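Local atomic coordinates of glycerol-3-phosphate dehydrogenase [NAD(+)] (Dunaliella salina, PDB entry 6IUY), a protein that probably interconverts dihydroxyacetone phosphate and sn-glycerol 3-phosphate with NAD, and carries a haloacid dehalogenase-like domain allowing direct conversion of dihydroxyacetone phosphate to glycerol. Residues Lys380-Ser393 with Val454-Ile466. Numbering follows the deposited sequence.
Sequences KGMRVRAEGPQLIS and VPGAEMCGTLKNI. With 13P (1,3-dihydroxyacetonephosphate), chain D; NAD (nicotinamide-adenine-dinucleotide), chain C.
Glu458 and Ser393 illustrate how a buried carboxylate can be held by the first turn of a helix, here 392-400. With CG anti to the backbone N (chi1 -167°) and the chain extended beyond it, Glu458 runs alongside Leu391 in the opposite sense, its CD 3.4 Å from Leu391 CB. Its OE2 takes the amide N of Ser393 on the syn lone pair at 2.7 Å, while OE1 accepts the hydroxyl OG of Ser393 at 2.6 Å, met on the syn side but 19° out of the carboxylate plane. An alanine at Glu458 is likely to leave this amide and hydroxyl without their shared acceptor and open a gap beside Leu391. Leu391 CD1 rests on CB of Met459, 4.1 Å away. Here strand 388-391 of the hairpin that follows strand 374-377 of the Rossmann-type NAD domain runs roughly perpendicular to helix 454-477 of the C-terminal, largely helical domain. One turn beyond Glu458, Thr462 OG1 accepts Gly381 N almost straight (2.9 Å, 168°), fixing the backbone next to Lys380. That lysine, extended beyond CG, runs past the carbonyl oxygen of Gly461, with CD 3.3 Å from Gly461 O; its NZ donates a hydrogen bond to O3 of dihydroxyacetone phosphate and forms a salt bridge with Asp519, while its backbone N donates one to NAD O3D.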
loop_
_atom_site.group_PDB
_atom_site.type_symbol
_atom_site.label_atom_id
_atom_site.label_comp_id
_atom_site.label_asym_id
_atom_site.label_seq_id
_atom_site.Cartn_x
_atom_site.Cartn_y
_atom_site.Cartn_z
ATOM N N LYS A 380 7.540 14.664 -12.723
ATOM C CA LYS A 380 7.698 13.215 -12.768
ATOM C C LYS A 380 8.562 12.831 -13.957
ATOM O O LYS A 380 8.348 13.292 -15.090
ATOM C CB LYS A 380 6.316 12.532 -12.823
ATOM C CG LYS A 380 5.528 12.728 -11.537
ATOM C CD LYS A 380 4.059 12.337 -11.648
ATOM C CE LYS A 380 3.332 12.744 -10.380
ATOM N NZ LYS A 380 1.851 12.488 -10.396
ATOM N N GLY A 381 9.572 12.021 -13.690
ATOM C CA GLY A 381 10.606 11.746 -14.671
ATOM C C GLY A 381 11.935 11.787 -13.946
ATOM O O GLY A 381 12.026 12.213 -12.775
ATOM N N MET A 382 12.972 11.331 -14.625
ATOM C CA MET A 382 14.288 11.303 -14.011
ATOM C C MET A 382 15.370 11.565 -15.039
ATOM O O MET A 382 15.129 11.481 -16.249
ATOM C CB MET A 382 14.543 9.953 -13.334
ATOM C CG MET A 382 14.646 8.772 -14.296
ATOM S SD MET A 382 15.383 7.337 -13.484
ATOM C CE MET A 382 15.193 6.106 -14.753
ATOM N N ARG A 383 16.567 11.883 -14.561
ATOM C CA ARG A 383 17.723 11.889 -15.440
ATOM C C ARG A 383 18.599 10.712 -15.075
ATOM O O ARG A 383 18.753 10.385 -13.895
ATOM C CB ARG A 383 18.519 13.211 -15.337
ATOM C CG ARG A 383 19.652 13.305 -16.388
ATOM C CD ARG A 383 20.418 14.629 -16.318
ATOM N NE ARG A 383 21.428 14.615 -15.262
ATOM C CZ ARG A 383 22.740 14.627 -15.471
ATOM N NH1 ARG A 383 23.573 14.609 -14.439
ATOM N NH2 ARG A 383 23.221 14.672 -16.709
ATOM N N VAL A 384 19.182 10.071 -16.073
ATOM C CA VAL A 384 20.146 9.026 -15.793
ATOM C C VAL A 384 21.533 9.627 -15.590
ATOM O O VAL A 384 22.060 10.300 -16.466
ATOM C CB VAL A 384 20.206 7.991 -16.914
ATOM C CG1 VAL A 384 21.117 6.839 -16.511
ATOM C CG2 VAL A 384 18.809 7.486 -17.221
ATOM N N ARG A 385 22.126 9.366 -14.435
ATOM C CA ARG A 385 23.427 9.917 -14.089
ATOM C C ARG A 385 24.267 8.852 -13.409
ATOM O O ARG A 385 23.761 8.123 -12.549
ATOM C CB ARG A 385 23.265 11.130 -13.176
ATOM C CG ARG A 385 24.535 11.573 -12.505
ATOM C CD ARG A 385 24.225 12.475 -11.338
ATOM N NE ARG A 385 25.306 12.442 -10.362
ATOM C CZ ARG A 385 26.295 13.324 -10.319
ATOM N NH1 ARG A 385 26.327 14.319 -11.198
ATOM N NH2 ARG A 385 27.243 13.217 -9.393
ATOM N N ALA A 386 25.539 8.752 -13.793
ATOM C CA ALA A 386 26.440 7.757 -13.202
ATOM C C ALA A 386 25.778 6.392 -13.121
ATOM O O ALA A 386 25.765 5.773 -12.058
ATOM C CB ALA A 386 26.882 8.196 -11.813
ATOM N N GLU A 387 25.192 5.955 -14.232
ATOM C CA GLU A 387 24.446 4.692 -14.279
ATOM C C GLU A 387 23.375 4.563 -13.184
ATOM O O GLU A 387 22.991 3.455 -12.813
ATOM C CB GLU A 387 25.413 3.510 -14.196
ATOM C CG GLU A 387 26.190 3.275 -15.485
ATOM C CD GLU A 387 27.227 2.162 -15.356
ATOM O OE1 GLU A 387 27.585 1.802 -14.208
ATOM O OE2 GLU A 387 27.686 1.647 -16.402
ATOM N N GLY A 388 22.885 5.694 -12.682
ATOM C CA GLY A 388 21.865 5.685 -11.646
ATOM C C GLY A 388 20.723 6.664 -11.885
ATOM O O GLY A 388 20.793 7.537 -12.754
ATOM N N PRO A 389 19.644 6.520 -11.115
ATOM C CA PRO A 389 18.529 7.470 -11.219
ATOM C C PRO A 389 18.789 8.788 -10.502
ATOM O O PRO A 389 19.172 8.772 -9.330
ATOM C CB PRO A 389 17.381 6.730 -10.538
ATOM C CG PRO A 389 18.065 5.868 -9.539
ATOM C CD PRO A 389 19.347 5.413 -10.192
ATOM N N GLN A 390 18.564 9.908 -11.180
ATOM C CA GLN A 390 18.525 11.198 -10.503
ATOM C C GLN A 390 17.123 11.766 -10.661
ATOM O O GLN A 390 16.726 12.130 -11.769
ATOM C CB GLN A 390 19.581 12.155 -11.079
ATOM C CG GLN A 390 19.471 13.587 -10.579
ATOM C CD GLN A 390 20.526 14.520 -11.179
ATOM O OE1 GLN A 390 20.520 14.809 -12.378
ATOM N NE2 GLN A 390 21.435 14.999 -10.336
ATOM N N LEU A 391 16.353 11.821 -9.576
ATOM C CA LEU A 391 14.999 12.364 -9.662
ATOM C C LEU A 391 15.068 13.889 -9.611
ATOM O O LEU A 391 16.104 14.461 -9.278
ATOM C CB LEU A 391 14.109 11.824 -8.539
ATOM C CG LEU A 391 14.092 10.296 -8.488
ATOM C CD1 LEU A 391 13.189 9.760 -7.379
ATOM C CD2 LEU A 391 13.689 9.761 -9.848
ATOM N N ILE A 392 13.973 14.561 -9.929
ATOM C CA ILE A 392 14.056 16.004 -10.026
ATOM C C ILE A 392 14.511 16.637 -8.709
ATOM O O ILE A 392 15.312 17.581 -8.716
ATOM C CB ILE A 392 12.734 16.620 -10.452
ATOM C CG1 ILE A 392 12.249 15.937 -11.727
ATOM C CG2 ILE A 392 12.921 18.147 -10.685
ATOM C CD1 ILE A 392 13.374 15.701 -12.734
ATOM N N SER A 393 14.030 16.120 -7.584
ATOM C CA SER A 393 14.375 16.730 -6.311
ATOM C C SER A 393 15.873 16.562 -6.021
ATOM O O SER A 393 16.490 17.433 -5.410
ATOM C CB SER A 393 13.538 16.150 -5.176
ATOM O OG SER A 393 14.171 15.014 -4.615
ATOM N N VAL A 454 10.681 11.301 1.097
ATOM C CA VAL A 454 10.805 11.961 -0.206
ATOM C C VAL A 454 11.267 10.984 -1.301
ATOM O O VAL A 454 10.758 11.014 -2.423
ATOM C CB VAL A 454 11.788 13.170 -0.162
ATOM C CG1 VAL A 454 12.133 13.625 -1.579
ATOM C CG2 VAL A 454 11.195 14.339 0.630
ATOM N N PRO A 455 12.237 10.120 -0.989
ATOM C CA PRO A 455 12.649 9.188 -2.045
ATOM C C PRO A 455 11.538 8.209 -2.479
ATOM O O PRO A 455 11.522 7.799 -3.637
ATOM C CB PRO A 455 13.841 8.438 -1.426
ATOM C CG PRO A 455 13.894 8.823 0.006
ATOM C CD PRO A 455 13.128 10.091 0.188
ATOM N N GLY A 456 10.615 7.854 -1.589
ATOM C CA GLY A 456 9.575 6.893 -1.950
ATOM C C GLY A 456 8.433 7.503 -2.751
ATOM O O GLY A 456 8.002 6.934 -3.762
ATOM N N ALA A 457 7.940 8.650 -2.288
ATOM C CA ALA A 457 6.919 9.420 -2.989
ATOM C C ALA A 457 7.373 9.749 -4.401
ATOM O O ALA A 457 6.626 9.573 -5.379
ATOM C CB ALA A 457 6.596 10.720 -2.235
ATOM N N GLU A 458 8.610 10.220 -4.503
ATOM C CA GLU A 458 9.082 10.767 -5.752
ATOM C C GLU A 458 9.305 9.657 -6.757
ATOM O O GLU A 458 8.960 9.809 -7.914
ATOM C CB GLU A 458 10.368 11.585 -5.557
ATOM C CG GLU A 458 10.692 12.425 -6.778
ATOM C CD GLU A 458 11.844 13.382 -6.556
ATOM O OE1 GLU A 458 12.673 13.105 -5.670
ATOM O OE2 GLU A 458 11.913 14.408 -7.277
ATOM N N MET A 459 9.880 8.541 -6.322
ATOM C CA MET A 459 10.128 7.426 -7.237
ATOM C C MET A 459 8.807 6.761 -7.674
ATOM O O MET A 459 8.679 6.307 -8.815
ATOM C CB MET A 459 11.067 6.398 -6.593
ATOM C CG MET A 459 11.470 5.286 -7.526
ATOM S SD MET A 459 12.594 5.768 -8.852
ATOM C CE MET A 459 14.134 5.769 -7.937
ATOM N N CYS A 460 7.814 6.739 -6.786
ATOM C CA CYS A 460 6.484 6.262 -7.172
ATOM C C CYS A 460 5.850 7.151 -8.224
ATOM O O CYS A 460 5.336 6.661 -9.220
ATOM C CB CYS A 460 5.535 6.194 -5.969
ATOM S SG CYS A 460 5.818 4.771 -4.917
ATOM N N GLY A 461 5.851 8.460 -7.987
ATOM C CA GLY A 461 5.350 9.386 -8.984
ATOM C C GLY A 461 5.981 9.193 -10.358
ATOM O O GLY A 461 5.289 9.254 -11.356
ATOM N N THR A 462 7.287 8.957 -10.404
ATOM C CA THR A 462 8.001 8.791 -11.666
ATOM C C THR A 462 7.808 7.424 -12.327
ATOM O O THR A 462 7.552 7.367 -13.513
ATOM C CB THR A 462 9.524 9.020 -11.468
ATOM O OG1 THR A 462 9.776 10.419 -11.282
ATOM C CG2 THR A 462 10.311 8.542 -12.660
ATOM N N LEU A 463 7.945 6.330 -11.574
ATOM C CA LEU A 463 7.874 4.981 -12.162
ATOM C C LEU A 463 6.465 4.605 -12.624
ATOM O O LEU A 463 6.288 3.811 -13.554
ATOM C CB LEU A 463 8.371 3.923 -11.167
ATOM C CG LEU A 463 9.879 3.891 -10.933
ATOM C CD1 LEU A 463 10.275 2.739 -10.012
ATOM C CD2 LEU A 463 10.620 3.804 -12.258
ATOM N N LYS A 464 5.457 5.174 -11.981
ATOM C CA LYS A 464 4.089 4.782 -12.276
ATOM C C LYS A 464 3.661 5.126 -13.708
ATOM O O LYS A 464 2.706 4.533 -14.229
ATOM C CB LYS A 464 3.147 5.423 -11.254
ATOM C CG LYS A 464 2.065 6.293 -11.812
ATOM C CD LYS A 464 2.567 7.611 -12.289
ATOM C CE LYS A 464 1.381 8.510 -12.521
ATOM N NZ LYS A 464 1.611 9.629 -13.460
ATOM N N ASN A 465 4.368 6.060 -14.349
ATOM C CA ASN A 465 4.068 6.422 -15.735
ATOM C C ASN A 465 4.544 5.347 -16.676
ATOM O O ASN A 465 4.032 5.222 -17.775
ATOM C CB ASN A 465 4.712 7.765 -16.140
ATOM C CG ASN A 465 3.910 8.958 -15.669
ATOM O OD1 ASN A 465 2.684 8.901 -15.593
ATOM N ND2 ASN A 465 4.600 10.048 -15.334
ATOM N N ILE A 466 5.550 4.584 -16.273
ATOM C CA ILE A 466 5.907 3.402 -17.060
ATOM C C ILE A 466 4.737 2.402 -17.038
ATOM O O ILE A 466 4.296 1.939 -18.084
ATOM C CB ILE A 466 7.162 2.669 -16.526
ATOM C CG1 ILE A 466 8.397 3.567 -16.547
ATOM C CG2 ILE A 466 7.403 1.361 -17.326
ATOM C CD1 ILE A 466 9.643 2.875 -15.964
HETATM P P 13P D . -0.270 11.284 -17.399
HETATM O O1P 13P D . -0.312 10.778 -15.977
HETATM O O2P 13P D . -1.529 12.077 -17.603
HETATM O O3P 13P D . -0.215 10.085 -18.309
HETATM O O1 13P D . 0.968 12.221 -17.775
HETATM C C1 13P D . 2.074 12.404 -16.922
HETATM C C2 13P D . 1.504 12.736 -15.583
HETATM O O2 13P D . 0.454 13.337 -15.511
HETATM C C3 13P D . 2.211 12.323 -14.323
HETATM O O3 13P D . 1.235 11.908 -13.380
HETATM P PA NAD C . 2.492 19.746 -20.086
HETATM O O1A NAD C . 1.180 20.411 -20.159
HETATM O O2A NAD C . 2.441 18.236 -20.273
HETATM O O5B NAD C . 3.493 20.322 -21.234
HETATM C C5B NAD C . 3.287 21.632 -21.782
HETATM C C4B NAD C . 4.476 22.551 -21.402
HETATM O O4B NAD C . 5.558 22.147 -22.008
HETATM C C3B NAD C . 4.226 23.958 -21.953
HETATM O O3B NAD C . 3.851 24.837 -20.996
HETATM C C2B NAD C . 5.582 24.377 -22.555
HETATM O O2B NAD C . 5.894 25.766 -22.099
HETATM C C1B NAD C . 6.409 23.501 -22.096
HETATM N N9A NAD C . 7.485 23.365 -22.983
HETATM C C8A NAD C . 7.472 22.984 -24.281
HETATM N N7A NAD C . 8.750 23.004 -24.720
HETATM C C5A NAD C . 9.555 23.417 -23.705
HETATM C C6A NAD C . 10.918 23.631 -23.613
HETATM N N6A NAD C . 11.876 23.460 -24.651
HETATM N N1A NAD C . 11.459 24.030 -22.455
HETATM C C2A NAD C . 10.653 24.237 -21.374
HETATM N N3A NAD C . 9.318 24.041 -21.462
HETATM C C4A NAD C . 8.775 23.631 -22.629
HETATM O O3 NAD C . 3.128 20.086 -18.651
HETATM P PN NAD C . 2.504 19.763 -17.210
HETATM O O1N NAD C . 1.087 19.232 -17.335
HETATM O O2N NAD C . 2.501 20.998 -16.338
HETATM O O5D NAD C . 3.373 18.604 -16.584
HETATM C C5D NAD C . 4.705 18.829 -16.164
HETATM C C4D NAD C . 5.020 17.793 -15.075
HETATM O O4D NAD C . 3.974 17.620 -14.289
HETATM C C3D NAD C . 5.276 16.455 -15.738
HETATM O O3D NAD C . 6.390 15.917 -15.212
HETATM C C2D NAD C . 4.034 15.588 -15.390
HETATM O O2D NAD C . 4.464 14.165 -15.418
HETATM C C1D NAD C . 3.675 16.027 -14.217
HETATM N N1N NAD C . 2.276 15.850 -13.885
HETATM C C2N NAD C . 1.263 16.100 -14.787
HETATM C C3N NAD C . -0.068 15.918 -14.418
HETATM C C7N NAD C . -1.171 16.183 -15.466
HETATM O O7N NAD C . -2.301 15.776 -15.285
HETATM N N7N NAD C . -0.830 16.935 -16.649
HETATM C C4N NAD C . -0.401 15.493 -13.150
HETATM C C5N NAD C . 0.607 15.269 -12.229
HETATM C C6N NAD C . 1.936 15.461 -12.608
#